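Long-range contacts in butyryl-CoA dehydrogenase (PDB 6CXT), which is a flavoprotein of the acyl-CoA dehydrogenase family that binds flavin-adenine dinucleotide between a beta domain and helical domains: residues Ile193-Asp198 / Asn210-Asp215; Ala122-Glu127 / Gly152-Val157; Leu74-Thr79 / Ala253-Leu258; Ile249-Met254 / Ser294-Leu299. All blocks are in the same frame, centred on the assembly; numbering follows the deposited sequence.

Contacts 1 and 2 lie in the middle beta domain, contacts 3 and 4 in the helical part across the centre of the chain. Contacts 1 and 2, centres about 9 Å apart, share one antiparallel sheet through strands 147-158 and 209-220. Contact 2 adds the flavin. Contacts 3 and 4, centres about 10 Å apart, share helix 248-267. The two groups do not touch; the centres of contacts 2 and 4 are about 28 Å apart. Along the chain, contact 2 closes before contact 1 opens, and contact 4 opens later, on the helix where contact 3 ends. Contact 3 spans 1 and 2 in sequence and joins N-terminal and C-terminal helices, with the beta domain inserted between them in the chain.

Contact 1: residues Ile193-Asp198 / Asn210-Asp215; sequences ISVGND and NQVFFD
S194 and F213 form an antiparallel hydrogen-bonded pair. S194 N donates to F213 O at 3.1 Å, and F213 N returns a straighter bond to S194 O at 2.9 Å. G196 N adds a third rung to Q211 O. Beyond it, the side chain of N210 replaces the backbone. Its ND2 donates to G196 O at 3.0 Å and to D198 OD1 at 2.7 Å. D198 OD1 lies near the amide plane of N210 and offers its anti lone pair, while the carboxylate plane is turned 65° from the amide. D198 OD1 also bonds to S161 OG, and N210 OD1 takes a weak bond from S161 N, so one serine helps to fix both groups. A water joins N197 O to Q211 N and continues the link where the strands part. On one face, I193 CG1 packs obliquely against the F214 ring, 3.7 Å from CD1. I193 CG2 is beside V212 CG1, and Y166 of strand 165-171 covers I193, V195 and V212. F213 and S194 lie on the other, more exposed face. The arrangement is an edge strand pairing in the antiparallel sheet of the acyl-CoA dehydrogenase middle domain.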
# COMPACT_ATOMS: atom_id res chain seq x y z
N ILE B 193 -28.00 27.51 -26.06
CA ILE B 193 -27.41 26.21 -25.59
C ILE B 193 -27.05 25.28 -26.77
O ILE B 193 -27.88 25.03 -27.66
CB ILE B 193 -28.33 25.47 -24.61
CG1 ILE B 193 -28.57 26.32 -23.38
CG2 ILE B 193 -27.75 24.06 -24.26
CD1 ILE B 193 -29.66 25.75 -22.51
N SER B 194 -25.82 24.77 -26.79
CA SER B 194 -25.46 23.66 -27.70
C SER B 194 -24.72 22.58 -26.83
O SER B 194 -24.14 22.91 -25.76
CB SER B 194 -24.63 24.12 -28.86
OG SER B 194 -23.53 24.79 -28.31
N VAL B 195 -24.87 21.33 -27.23
CA VAL B 195 -24.38 20.21 -26.43
C VAL B 195 -23.62 19.32 -27.42
O VAL B 195 -24.15 18.97 -28.51
CB VAL B 195 -25.57 19.45 -25.82
CG1 VAL B 195 -25.09 18.25 -24.96
CG2 VAL B 195 -26.50 20.37 -25.01
N GLY B 196 -22.39 18.90 -27.05
CA GLY B 196 -21.63 17.96 -27.89
C GLY B 196 -22.15 16.54 -27.69
O GLY B 196 -22.89 16.25 -26.74
N ASN B 197 -21.73 15.61 -28.58
CA ASN B 197 -22.16 14.23 -28.43
C ASN B 197 -21.57 13.65 -27.12
O ASN B 197 -20.53 14.13 -26.64
CB ASN B 197 -21.65 13.39 -29.64
CG ASN B 197 -22.48 13.64 -30.91
OD1 ASN B 197 -23.52 14.26 -30.86
ND2 ASN B 197 -22.04 13.09 -32.02
N ASP B 198 -22.20 12.63 -26.58
CA ASP B 198 -21.74 11.95 -25.39
C ASP B 198 -20.28 11.51 -25.57
O ASP B 198 -19.96 10.97 -26.56
CB ASP B 198 -22.58 10.70 -25.14
CG ASP B 198 -24.02 11.00 -24.79
OD1 ASP B 198 -24.39 12.14 -24.62
OD2 ASP B 198 -24.79 10.06 -24.66
N ASN B 210 -20.99 15.30 -21.28
CA ASN B 210 -20.97 16.15 -22.46
C ASN B 210 -20.38 17.53 -22.21
O ASN B 210 -20.51 18.09 -21.12
CB ASN B 210 -22.45 16.44 -22.92
CG ASN B 210 -23.27 15.20 -23.06
OD1 ASN B 210 -23.86 14.75 -22.08
ND2 ASN B 210 -23.35 14.66 -24.28
N GLN B 211 -19.84 18.10 -23.27
CA GLN B 211 -19.54 19.55 -23.29
C GLN B 211 -20.89 20.30 -23.55
O GLN B 211 -21.69 19.86 -24.39
CB GLN B 211 -18.56 19.80 -24.41
CG GLN B 211 -17.95 21.19 -24.36
CD GLN B 211 -16.65 21.20 -25.09
OE1 GLN B 211 -16.60 20.93 -26.30
NE2 GLN B 211 -15.57 21.46 -24.36
N VAL B 212 -21.10 21.39 -22.82
CA VAL B 212 -22.31 22.21 -22.99
C VAL B 212 -21.80 23.64 -23.10
O VAL B 212 -20.97 24.06 -22.27
CB VAL B 212 -23.32 22.10 -21.83
CG1 VAL B 212 -24.60 22.93 -22.18
CG2 VAL B 212 -23.73 20.63 -21.55
N PHE B 213 -22.24 24.35 -24.16
CA PHE B 213 -21.86 25.77 -24.36
C PHE B 213 -23.11 26.67 -24.19
O PHE B 213 -24.22 26.30 -24.60
CB PHE B 213 -21.13 26.01 -25.71
CG PHE B 213 -20.40 27.35 -25.75
CD1 PHE B 213 -19.09 27.48 -25.24
CD2 PHE B 213 -21.05 28.53 -26.25
CE1 PHE B 213 -18.43 28.74 -25.25
CE2 PHE B 213 -20.38 29.78 -26.25
CZ PHE B 213 -19.09 29.88 -25.75
N PHE B 214 -22.91 27.81 -23.53
CA PHE B 214 -23.99 28.78 -23.30
C PHE B 214 -23.56 30.02 -24.03
O PHE B 214 -22.57 30.69 -23.66
CB PHE B 214 -24.17 29.00 -21.81
CG PHE B 214 -24.59 27.77 -21.05
CD1 PHE B 214 -25.93 27.39 -20.96
CD2 PHE B 214 -23.61 26.96 -20.43
CE1 PHE B 214 -26.35 26.26 -20.26
CE2 PHE B 214 -24.02 25.81 -19.73
CZ PHE B 214 -25.37 25.45 -19.64
N ASP B 215 -24.21 30.26 -25.16
CA ASP B 215 -23.87 31.39 -26.04
C ASP B 215 -24.95 32.45 -25.83
O ASP B 215 -26.05 32.34 -26.42
CB ASP B 215 -23.82 30.91 -27.50
CG ASP B 215 -23.62 32.05 -28.51
OD1 ASP B 215 -23.22 33.15 -28.15
OD2 ASP B 215 -23.85 31.80 -29.71
O HOH W 1 -19.51 16.44 -25.70

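Contact 2: residues Ala122-Glu127 / Gly152-Val157; sequences ANAISE and GGKSYV. With FAD (flavin-adenine dinucleotide), chain D.
K154 reaches across to the loop after strand 121-124 and meets E127 obliquely. Its NZ makes a 2.7 Å salt bridge with E127 OE2, on the anti side of that oxygen and 31° out of the carboxylate plane. The same NZ donates to I125 O at 2.7 Å. A bend at chi2 (-51°) leads the chain past A124 CB to the loop. Y169 O is a third acceptor for the ammonium, while T139 OG1 and A138 N hold the carboxylate. This buried pair is gripped from several sides. V157 straddles the strand end: CG1 packs on A122 CB at 3.7 Å and CG2 on A124 CB. This is the flavin site of the acyl-CoA dehydrogenase fold: the end of strand 121-124 and the loop after it bind the pyrimidine edge of the flavin. FAD N3 donates to N123 O at 2.9 Å. FAD O2 accepts from I125 N at 3.0 Å and from S126 N at 2.9 Å, the latter nearly straight (174°). S126 OG sits 2.9 Å from FAD N1. S126 CB approaches the Y156 ring at its edge. S155 N, donating to S126 O from above the carbonyl plane, ties the loop to strand 147-158.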
# COMPACT_ATOMS: atom_id res chain seq x y z
N ALA B 122 -29.03 18.37 -14.89
CA ALA B 122 -27.61 18.15 -15.00
C ALA B 122 -26.97 19.27 -14.21
O ALA B 122 -27.44 20.42 -14.24
CB ALA B 122 -27.18 18.23 -16.47
N ASN B 123 -25.85 18.98 -13.59
CA ASN B 123 -25.05 19.92 -12.82
C ASN B 123 -23.88 20.42 -13.69
O ASN B 123 -23.16 19.62 -14.22
CB ASN B 123 -24.55 19.18 -11.59
CG ASN B 123 -23.72 20.03 -10.68
OD1 ASN B 123 -22.71 19.59 -10.16
ND2 ASN B 123 -24.16 21.22 -10.46
N ALA B 124 -23.66 21.73 -13.79
CA ALA B 124 -22.63 22.22 -14.69
C ALA B 124 -21.75 23.28 -14.06
O ALA B 124 -22.12 24.47 -14.00
CB ALA B 124 -23.25 22.72 -16.01
N ILE B 125 -20.56 22.87 -13.61
CA ILE B 125 -19.62 23.85 -13.03
C ILE B 125 -18.25 23.77 -13.70
O ILE B 125 -17.69 24.82 -14.02
CB ILE B 125 -19.57 23.76 -11.46
CG1 ILE B 125 -18.67 24.87 -10.91
CG2 ILE B 125 -19.00 22.39 -10.98
CD1 ILE B 125 -18.75 25.14 -9.43
N SER B 126 -17.73 22.54 -13.99
CA SER B 126 -16.35 22.37 -14.49
C SER B 126 -16.19 23.05 -15.86
O SER B 126 -17.14 23.05 -16.65
CB SER B 126 -15.99 20.86 -14.60
OG SER B 126 -16.21 20.27 -13.31
N GLU B 127 -15.02 23.63 -16.14
CA GLU B 127 -14.79 24.23 -17.44
C GLU B 127 -13.52 23.75 -17.99
O GLU B 127 -12.82 22.99 -17.32
CB GLU B 127 -14.71 25.79 -17.31
CG GLU B 127 -15.98 26.34 -16.70
CD GLU B 127 -15.92 27.83 -16.32
OE1 GLU B 127 -14.81 28.38 -16.21
OE2 GLU B 127 -17.02 28.39 -16.07
N GLY B 152 -20.69 31.04 -21.63
CA GLY B 152 -19.44 30.26 -21.34
C GLY B 152 -19.65 28.78 -21.68
O GLY B 152 -20.78 28.37 -21.99
N GLY B 153 -18.56 28.01 -21.65
CA GLY B 153 -18.60 26.52 -21.88
C GLY B 153 -18.43 25.75 -20.55
O GLY B 153 -17.72 26.19 -19.65
N LYS B 154 -19.15 24.64 -20.41
CA LYS B 154 -19.04 23.79 -19.25
C LYS B 154 -18.54 22.45 -19.84
O LYS B 154 -19.07 22.00 -20.87
CB LYS B 154 -20.37 23.69 -18.49
CG LYS B 154 -20.78 24.98 -17.73
CD LYS B 154 -19.66 25.53 -16.83
CE LYS B 154 -20.20 26.52 -15.79
NZ LYS B 154 -19.06 27.02 -14.93
N SER B 155 -17.52 21.85 -19.24
CA SER B 155 -16.78 20.87 -20.04
C SER B 155 -17.14 19.34 -19.81
O SER B 155 -16.96 18.51 -20.75
CB SER B 155 -15.29 21.14 -19.91
OG SER B 155 -15.07 21.00 -18.52
N TYR B 156 -17.66 19.01 -18.64
CA TYR B 156 -17.91 17.58 -18.30
C TYR B 156 -19.23 17.54 -17.59
O TYR B 156 -19.30 17.45 -16.37
CB TYR B 156 -16.84 17.06 -17.33
CG TYR B 156 -15.47 17.11 -17.92
CD1 TYR B 156 -15.15 16.30 -19.03
CD2 TYR B 156 -14.50 17.96 -17.41
CE1 TYR B 156 -13.91 16.36 -19.61
CE2 TYR B 156 -13.23 18.04 -17.99
CZ TYR B 156 -12.95 17.21 -19.07
OH TYR B 156 -11.74 17.21 -19.70
N VAL B 157 -20.32 17.65 -18.35
CA VAL B 157 -21.62 17.68 -17.72
C VAL B 157 -22.27 16.30 -17.78
O VAL B 157 -22.66 15.84 -18.87
CB VAL B 157 -22.49 18.76 -18.45
CG1 VAL B 157 -23.83 18.88 -17.77
CG2 VAL B 157 -21.72 20.12 -18.37
PA FAD D . -7.63 18.81 -12.57
O1A FAD D . -8.39 19.66 -11.57
O2A FAD D . -6.89 19.34 -13.78
O5B FAD D . -6.65 17.83 -11.72
C5B FAD D . -5.63 17.01 -12.35
C4B FAD D . -4.82 16.42 -11.18
O4B FAD D . -4.27 17.49 -10.37
C3B FAD D . -5.71 15.57 -10.27
O3B FAD D . -4.84 14.53 -9.81
C2B FAD D . -5.99 16.52 -9.09
O2B FAD D . -6.36 15.84 -7.86
C1B FAD D . -4.66 17.34 -9.01
N9A FAD D . -4.93 18.61 -8.31
C8A FAD D . -5.62 19.68 -8.77
N7A FAD D . -5.74 20.63 -7.77
C5A FAD D . -5.14 20.14 -6.66
C6A FAD D . -4.87 20.59 -5.27
N6A FAD D . -5.33 21.80 -4.80
N1A FAD D . -4.19 19.73 -4.45
C2A FAD D . -3.73 18.50 -4.85
N3A FAD D . -3.93 18.05 -6.12
C4A FAD D . -4.60 18.80 -7.03
N1 FAD D . -18.24 18.25 -13.54
C2 FAD D . -19.44 18.93 -13.50
O2 FAD D . -19.36 20.18 -13.38
N3 FAD D . -20.66 18.33 -13.61
C4 FAD D . -20.76 17.00 -13.82
O4 FAD D . -21.88 16.48 -13.92
C4X FAD D . -19.50 16.18 -13.88
N5 FAD D . -19.50 14.85 -14.11
C5X FAD D . -18.35 14.13 -14.24
C6 FAD D . -18.46 12.73 -14.50
C7 FAD D . -17.29 11.97 -14.65
C7M FAD D . -17.42 10.50 -14.96
C8 FAD D . -15.96 12.60 -14.54
C8M FAD D . -14.72 11.79 -14.69
C9 FAD D . -15.85 13.98 -14.26
C9A FAD D . -17.02 14.76 -14.10
N10 FAD D . -16.97 16.16 -13.84
C10 FAD D . -18.20 16.89 -13.74
C1' FAD D . -15.70 16.87 -13.73
C2' FAD D . -15.05 16.52 -12.37
O2' FAD D . -15.72 17.11 -11.24
C3' FAD D . -13.57 16.87 -12.45
O3' FAD D . -12.99 15.96 -13.41
C4' FAD D . -12.77 16.94 -11.14
O4' FAD D . -13.23 18.07 -10.32
C5' FAD D . -11.27 17.12 -11.41
O5' FAD D . -11.11 18.22 -12.31
P FAD D . -10.21 18.04 -13.59
O1P FAD D . -10.14 19.36 -14.36
O2P FAD D . -10.61 16.84 -14.43
O3P FAD D . -8.72 17.73 -13.09

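Contact 3: residues Leu74-Thr79 / Ala253-Leu258; sequences LGQSCT and AMQRDL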
# COMPACT_ATOMS: atom_id res chain seq x y z
N LEU B 74 -30.02 -0.27 -3.99
CA LEU B 74 -30.07 -0.21 -5.48
C LEU B 74 -28.68 -0.44 -6.08
O LEU B 74 -28.57 -1.12 -7.08
CB LEU B 74 -30.64 1.13 -5.99
CG LEU B 74 -32.14 1.37 -5.65
CD1 LEU B 74 -32.57 2.81 -5.95
CD2 LEU B 74 -32.98 0.36 -6.44
N GLY B 75 -27.65 0.14 -5.45
CA GLY B 75 -26.26 -0.02 -5.96
C GLY B 75 -25.87 -1.48 -5.90
O GLY B 75 -25.09 -1.94 -6.75
N GLN B 76 -26.42 -2.21 -4.92
CA GLN B 76 -26.16 -3.67 -4.82
C GLN B 76 -26.91 -4.49 -5.89
O GLN B 76 -26.33 -5.41 -6.52
CB GLN B 76 -26.44 -4.19 -3.37
CG GLN B 76 -25.99 -5.63 -3.16
CD GLN B 76 -26.26 -6.11 -1.74
OE1 GLN B 76 -26.18 -5.35 -0.80
NE2 GLN B 76 -26.52 -7.38 -1.59
N SER B 77 -28.17 -4.16 -6.15
CA SER B 77 -28.96 -5.06 -6.99
C SER B 77 -28.97 -4.64 -8.45
O SER B 77 -29.25 -5.47 -9.29
CB SER B 77 -30.37 -5.15 -6.45
OG SER B 77 -30.98 -3.89 -6.52
N CYS B 78 -28.74 -3.35 -8.75
CA CYS B 78 -28.82 -2.85 -10.15
C CYS B 78 -27.44 -2.91 -10.72
O CYS B 78 -26.57 -2.18 -10.25
CB CYS B 78 -29.32 -1.39 -10.26
SG CYS B 78 -30.97 -1.09 -9.58
N THR B 79 -27.21 -3.73 -11.73
CA THR B 79 -25.86 -3.76 -12.28
C THR B 79 -25.47 -2.55 -13.11
O THR B 79 -24.30 -2.34 -13.36
CB THR B 79 -25.60 -4.98 -13.12
OG1 THR B 79 -26.68 -5.10 -14.03
CG2 THR B 79 -25.44 -6.25 -12.17
N ALA B 253 -22.44 -1.54 -4.79
CA ALA B 253 -21.72 -2.22 -5.85
C ALA B 253 -20.58 -3.11 -5.25
O ALA B 253 -20.31 -4.21 -5.75
CB ALA B 253 -21.16 -1.24 -6.88
N MET B 254 -19.93 -2.63 -4.20
CA MET B 254 -18.83 -3.39 -3.56
C MET B 254 -19.37 -4.64 -2.85
O MET B 254 -18.69 -5.63 -2.84
CB MET B 254 -18.04 -2.49 -2.57
CG MET B 254 -17.09 -1.58 -3.38
SD MET B 254 -16.07 -0.69 -2.19
CE MET B 254 -17.20 0.58 -1.57
N GLN B 255 -20.55 -4.56 -2.24
CA GLN B 255 -21.18 -5.77 -1.61
C GLN B 255 -21.37 -6.83 -2.69
O GLN B 255 -21.02 -8.01 -2.50
CB GLN B 255 -22.53 -5.45 -0.93
CG GLN B 255 -23.10 -6.68 -0.18
CD GLN B 255 -22.16 -7.16 0.93
OE1 GLN B 255 -21.88 -6.42 1.87
NE2 GLN B 255 -21.67 -8.40 0.84
N ARG B 256 -21.80 -6.39 -3.87
CA ARG B 256 -21.94 -7.29 -5.02
C ARG B 256 -20.62 -7.90 -5.48
O ARG B 256 -20.54 -9.12 -5.66
CB ARG B 256 -22.69 -6.63 -6.21
CG ARG B 256 -22.79 -7.60 -7.41
CD ARG B 256 -23.55 -7.00 -8.63
NE ARG B 256 -22.89 -5.78 -9.12
CZ ARG B 256 -23.40 -4.54 -9.05
NH1 ARG B 256 -24.62 -4.30 -8.53
NH2 ARG B 256 -22.69 -3.53 -9.56
N ASP B 257 -19.59 -7.08 -5.69
CA ASP B 257 -18.25 -7.57 -5.95
C ASP B 257 -17.82 -8.65 -4.94
O ASP B 257 -17.30 -9.71 -5.31
CB ASP B 257 -17.19 -6.44 -5.84
CG ASP B 257 -17.18 -5.49 -7.07
OD1 ASP B 257 -17.83 -5.81 -8.12
OD2 ASP B 257 -16.46 -4.43 -6.98
N LEU B 258 -18.00 -8.35 -3.67
CA LEU B 258 -17.57 -9.26 -2.59
C LEU B 258 -18.34 -10.59 -2.66
O LEU B 258 -17.72 -11.65 -2.60
CB LEU B 258 -17.77 -8.59 -1.25
CG LEU B 258 -17.44 -9.44 -0.00
CD1 LEU B 258 -15.97 -9.89 -0.05
CD2 LEU B 258 -17.68 -8.61 1.27
O HOH W 2 -24.39 -0.84 -9.24
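R256 reaches from helix 248-267 to the C-terminal end of helix 64-77 and brings its NH1 among three carbonyl oxygens. The bond to Q76 O is 2.9 Å, with the donor above the carbonyl plane rather than on a lone pair. Bonds to G75 O at 3.0 Å and C78 O at 3.4 Å are weak. NH1 is shared among three acceptors, and none of the three bonds is straight. The carbonyls at a helix end would probably welcome the positive charge. The chain of R256 runs extended through chi2 and bends at chi3 (59°), which turns the guanidinium toward these oxygens. A water lies in the guanidinium plane at its edge. It accepts from NH2 and donates to G75 O and C78 O at 2.8 Å each, doubling the link.

The close-packed part is at G75, where the helices come together backbone to backbone. A253 N is 3.3 Å from G75 O, but the angle is too poor for a hydrogen bond, and A253 CB rests near that oxygen. Q76 and Q255, both partly exposed, pack closely side by side with amide planes 50° apart. Q76 OE1 touches Q255 CG at 3.4 Å, while Q255 OE1 turns to R296. The looser part is exposed T79. Its CG2 lies over one face of the guanidinium, off toward its rim, 4.0 Å from R256 NE.

Helix 7-19 packs on L74 and Q76, and helix 81-101 on C78 and R256. On the far side of helix 248-267, M254 meets helices 279-306 and 313-338.

Contact 4: residues Ile249-Met254 / Ser294-Leu299; sequences IFVGAM and SARLML
This is a largely buried, mostly apolar packing of two helices in the C-terminal domain. Helix 248-267 runs nearly antiparallel to helix 279-306, with the local axes 154° apart in direction and 10.0 Å apart at closest approach. No hydrogen bond crosses between the two segments, and V251 carries most of the contact. Its two methyl groups divide the work. CG1 lies against the chain of R296, 3.8 Å from both CB and NE. CG2 meets L299 CD2 at 3.9 Å, and the two side chains meet at a slant. With chi1 at 169°, CG1 stands anti to the backbone N and CG2 anti to the carbonyl carbon, so each branch faces a different turn of the opposite helix.

M254, one turn further on, adds a lighter touch. Its CE comes within 4.3 Å of A295 CB. A295 faces helix 248-267, as does L299 one turn later.

R296 is the polar member of the group. Its aliphatic part packs on V251, and the bend at chi3 (-67°) carries the guanidinium past the valine. There NE makes a salt bridge to E72 of helix 64-77. The charge is probably balanced by E72, at the border with the N-terminal helices.

Helix 64-77 also touches V251 and L299, through E72 and I68, and helix 313-338 touches V251 through I323. On another side of helix 279-306, S294 OG is hydrogen-bonded to S294 OG of a third subunit. Such near-antiparallel packing is characteristic of the C-terminal helical bundle of acyl-CoA dehydrogenases, which also builds the subunit interface.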
# COMPACT_ATOMS: atom_id res chain seq x y z
N ILE B 249 -24.18 4.40 -3.75
CA ILE B 249 -24.25 3.46 -4.90
C ILE B 249 -23.09 2.43 -4.82
O ILE B 249 -23.29 1.19 -4.99
CB ILE B 249 -24.18 4.19 -6.26
CG1 ILE B 249 -25.41 5.13 -6.44
CG2 ILE B 249 -24.11 3.18 -7.40
CD1 ILE B 249 -25.18 6.13 -7.57
N PHE B 250 -21.90 2.94 -4.59
CA PHE B 250 -20.69 2.12 -4.78
C PHE B 250 -20.47 1.21 -3.59
O PHE B 250 -19.80 0.19 -3.72
CB PHE B 250 -19.50 3.04 -4.96
CG PHE B 250 -19.74 4.09 -6.02
CD1 PHE B 250 -20.22 3.70 -7.31
CD2 PHE B 250 -19.52 5.46 -5.75
CE1 PHE B 250 -20.53 4.67 -8.30
CE2 PHE B 250 -19.76 6.42 -6.76
CZ PHE B 250 -20.29 6.05 -8.00
N VAL B 251 -20.98 1.58 -2.43
CA VAL B 251 -20.97 0.66 -1.29
C VAL B 251 -21.83 -0.57 -1.65
O VAL B 251 -21.40 -1.72 -1.45
CB VAL B 251 -21.53 1.33 -0.00
CG1 VAL B 251 -21.77 0.30 1.11
CG2 VAL B 251 -20.58 2.44 0.49
N GLY B 252 -23.02 -0.36 -2.21
CA GLY B 252 -23.79 -1.49 -2.74
C GLY B 252 -23.04 -2.26 -3.83
O GLY B 252 -22.99 -3.52 -3.81
N ALA B 253 -22.44 -1.54 -4.79
CA ALA B 253 -21.72 -2.22 -5.85
C ALA B 253 -20.58 -3.11 -5.25
O ALA B 253 -20.31 -4.21 -5.75
CB ALA B 253 -21.16 -1.24 -6.88
N MET B 254 -19.93 -2.63 -4.20
CA MET B 254 -18.83 -3.39 -3.56
C MET B 254 -19.37 -4.64 -2.85
O MET B 254 -18.69 -5.63 -2.84
CB MET B 254 -18.04 -2.49 -2.57
CG MET B 254 -17.09 -1.58 -3.38
SD MET B 254 -16.07 -0.69 -2.19
CE MET B 254 -17.20 0.58 -1.57
N SER B 294 -15.74 -0.95 6.61
CA SER B 294 -15.24 0.36 6.90
C SER B 294 -15.95 1.46 6.07
O SER B 294 -16.46 2.43 6.67
CB SER B 294 -13.75 0.38 6.55
OG SER B 294 -13.24 1.72 6.66
N ALA B 295 -15.99 1.30 4.75
CA ALA B 295 -16.58 2.36 3.86
C ALA B 295 -18.07 2.55 4.18
O ALA B 295 -18.56 3.71 4.24
CB ALA B 295 -16.38 1.98 2.40
N ARG B 296 -18.78 1.44 4.43
CA ARG B 296 -20.22 1.46 4.76
C ARG B 296 -20.47 2.20 6.07
O ARG B 296 -21.39 3.01 6.17
CB ARG B 296 -20.80 0.03 4.82
CG ARG B 296 -22.27 0.02 5.18
CD ARG B 296 -22.85 -1.37 5.22
NE ARG B 296 -22.88 -2.01 3.90
CZ ARG B 296 -22.26 -3.14 3.60
NH1 ARG B 296 -21.52 -3.78 4.52
NH2 ARG B 296 -22.41 -3.67 2.41
N LEU B 297 -19.69 1.89 7.11
CA LEU B 297 -19.82 2.59 8.39
C LEU B 297 -19.53 4.10 8.23
O LEU B 297 -20.15 4.91 8.89
CB LEU B 297 -18.84 2.00 9.43
CG LEU B 297 -19.29 0.56 9.90
CD1 LEU B 297 -18.21 -0.13 10.74
CD2 LEU B 297 -20.60 0.62 10.70
N MET B 298 -18.50 4.44 7.44
CA MET B 298 -18.16 5.83 7.19
C MET B 298 -19.28 6.57 6.49
O MET B 298 -19.51 7.72 6.82
CB MET B 298 -16.84 5.93 6.38
CG MET B 298 -15.75 5.41 7.31
SD MET B 298 -14.18 5.41 6.45
CE MET B 298 -13.77 7.15 6.44
N LEU B 299 -19.96 5.88 5.57
CA LEU B 299 -21.14 6.44 4.88
C LEU B 299 -22.26 6.71 5.89
O LEU B 299 -22.84 7.80 5.91
CB LEU B 299 -21.57 5.40 3.81
CG LEU B 299 -22.92 5.64 3.12
CD1 LEU B 299 -22.89 6.95 2.30
CD2 LEU B 299 -23.39 4.41 2.31